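Local coordinates for gSG7 salivary protein (Anopheles stephensi, PDB 6XMB) that inhibits the host contact pathway by blocking reciprocal activation of factor XII and prekallikrein, and weakly inhibits the alternative complement pathway, at residues 57-60 and 61-65. Numbering follows the deposited sequence.
Sequences LSQP and CLNKM
Ser58 caps the first turn of helix 59-80 through Cys61. Its OG accepts a weak, bent bond from Cys61 N at 3.4 Å. A chi1 of 172° sets Ser58 OG beside the carbonyl carbon of its own residue, and it lies 3.5 Å from Cys61 CB. The same N-H of Cys61 also gives a weak bond to Ser58 O, so it is shared between two acceptors. Leu62 N gives Ser58 O a straighter one at 3.2 Å. This is the tight part of the turn. Cys61 is buried here, and its SG forms the disulfide to Cys116 that ties the start of this helix to the end of helix 92-116. Ser58 is the N-cap of helix 59-80, one of three helices in this chain of the Aegyptin C-terminal domain family. Leu62 is also buried; it packs on Leu117 and on Leu11 of the second subunit. The contact is looser and more open to solvent at Gln59, Pro60 and Asn63. The side chains of Gln59 and Asn63 cross at a slant, with their amide planes 75° apart. Gln59 NE2 comes within 2.9 Å of Asn63 OD1, but the angle is too poor for a hydrogen bond. Ordinary helix bonds run here, from Asn63 N to Gln59 O at 2.8 Å and from Lys64 N to Pro60 O at 3.0 Å.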
ATOM      1  N   LEU A  57       6.504  32.791  -0.219  1.00 75.25           N
ATOM      2  CA  LEU A  57       5.691  31.642   0.149  1.00 72.57           C
ATOM      3  C   LEU A  57       5.960  31.232   1.586  1.00 70.12           C
ATOM      4  O   LEU A  57       7.110  31.201   2.033  1.00 71.96           O
ATOM      5  CB  LEU A  57       5.968  30.461  -0.779  1.00 71.90           C
ATOM      6  CG  LEU A  57       5.361  30.511  -2.179  1.00 72.19           C
ATOM      7  CD1 LEU A  57       5.476  29.138  -2.820  1.00 72.19           C
ATOM      8  CD2 LEU A  57       3.915  30.966  -2.129  1.00 68.55           C
ATOM      9  N   SER A  58       4.891  30.904   2.304  1.00 74.31           N
ATOM     10  CA  SER A  58       4.995  30.481   3.696  1.00 75.02           C
ATOM     11  C   SER A  58       5.393  29.011   3.743  1.00 74.56           C
ATOM     12  O   SER A  58       4.572  28.130   3.466  1.00 72.84           O
ATOM     13  CB  SER A  58       3.671  30.708   4.421  1.00 72.95           C
ATOM     14  OG  SER A  58       3.690  30.141   5.722  1.00 71.44           O
ATOM     15  N   GLN A  59       6.642  28.730   4.092  1.00 81.58           N
ATOM     16  CA  GLN A  59       7.006  27.318   4.133  1.00 78.33           C
ATOM     17  C   GLN A  59       6.428  26.586   5.346  1.00 77.39           C
ATOM     18  O   GLN A  59       6.206  25.372   5.257  1.00 73.16           O
ATOM     19  CB  GLN A  59       8.520  27.131   4.083  1.00 82.66           C
ATOM     20  CG  GLN A  59       8.902  25.786   3.467  1.00 78.81           C
ATOM     21  CD  GLN A  59       9.916  25.042   4.304  1.00 88.76           C
ATOM     22  OE1 GLN A  59      10.774  25.650   4.942  1.00 97.73           O
ATOM     23  NE2 GLN A  59       9.820  23.715   4.312  1.00 87.80           N
ATOM     24  N   PRO A  60       6.182  27.239   6.491  1.00 77.54           N
ATOM     25  CA  PRO A  60       5.335  26.586   7.507  1.00 76.79           C
ATOM     26  C   PRO A  60       4.018  26.081   6.944  1.00 68.48           C
ATOM     27  O   PRO A  60       3.482  25.078   7.424  1.00 65.87           O
ATOM     28  CB  PRO A  60       5.103  27.698   8.537  1.00 84.51           C
ATOM     29  CG  PRO A  60       6.317  28.531   8.446  1.00 91.46           C
ATOM     30  CD  PRO A  60       6.775  28.486   7.013  1.00 86.36           C
ATOM     31  N   CYS A  61       3.479  26.762   5.930  1.00 76.21           N
ATOM     32  CA  CYS A  61       2.214  26.361   5.328  1.00 70.92           C
ATOM     33  C   CYS A  61       2.396  25.132   4.446  1.00 63.90           C
ATOM     34  O   CYS A  61       1.557  24.224   4.459  1.00 58.65           O
ATOM     35  CB  CYS A  61       1.633  27.534   4.528  1.00 71.21           C
ATOM     36  SG  CYS A  61       0.049  27.263   3.665  1.00 65.24           S
ATOM     37  N   LEU A  62       3.484  25.085   3.675  1.00 69.24           N
ATOM     38  CA  LEU A  62       3.788  23.883   2.905  1.00 65.49           C
ATOM     39  C   LEU A  62       4.073  22.711   3.828  1.00 65.34           C
ATOM     40  O   LEU A  62       3.699  21.568   3.532  1.00 60.85           O
ATOM     41  CB  LEU A  62       4.979  24.131   1.980  1.00 66.85           C
ATOM     42  CG  LEU A  62       4.809  25.222   0.922  1.00 67.90           C
ATOM     43  CD1 LEU A  62       6.128  25.471   0.210  1.00 71.15           C
ATOM     44  CD2 LEU A  62       3.717  24.852  -0.079  1.00 59.61           C
ATOM     45  N   ASN A  63       4.725  22.979   4.961  1.00 65.70           N
ATOM     46  CA  ASN A  63       5.014  21.924   5.927  1.00 65.81           C
ATOM     47  C   ASN A  63       3.732  21.356   6.527  1.00 61.70           C
ATOM     48  O   ASN A  63       3.566  20.134   6.598  1.00 60.69           O
ATOM     49  CB  ASN A  63       5.942  22.455   7.018  1.00 74.11           C
ATOM     50  CG  ASN A  63       7.350  22.688   6.513  1.00 79.99           C
ATOM     51  OD1 ASN A  63       7.794  22.042   5.552  1.00 76.79           O
ATOM     52  ND2 ASN A  63       8.062  23.617   7.148  1.00 87.17           N
ATOM     53  N   LYS A  64       2.809  22.224   6.955  1.00 65.72           N
ATOM     54  CA  LYS A  64       1.516  21.743   7.435  1.00 63.77           C
ATOM     55  C   LYS A  64       0.809  20.897   6.377  1.00 59.39           C
ATOM     56  O   LYS A  64       0.238  19.847   6.700  1.00 58.17           O
ATOM     57  CB  LYS A  64       0.629  22.916   7.854  1.00 64.84           C
ATOM     58  CG  LYS A  64      -0.774  22.488   8.276  1.00 63.40           C
ATOM     59  CD  LYS A  64      -1.334  23.339   9.407  1.00 71.41           C
ATOM     60  CE  LYS A  64      -1.949  24.624   8.897  1.00 72.54           C
ATOM     61  NZ  LYS A  64      -3.243  24.345   8.228  1.00 72.09           N
ATOM     62  N   MET A  65       0.849  21.332   5.108  1.00 62.67           N
ATOM     63  CA  MET A  65       0.201  20.590   4.021  1.00 58.31           C
ATOM     64  C   MET A  65       0.785  19.190   3.869  1.00 54.37           C
ATOM     65  O   MET A  65       0.045  18.200   3.814  1.00 52.41           O
ATOM     66  CB  MET A  65       0.330  21.366   2.707  1.00 55.71           C
ATOM     67  CG  MET A  65      -0.446  20.763   1.546  1.00 51.11           C
ATOM     68  SD  MET A  65       0.110  21.351  -0.078  1.00 48.34           S
ATOM     69  CE  MET A  65       1.687  20.540  -0.196  1.00 49.44           C
TER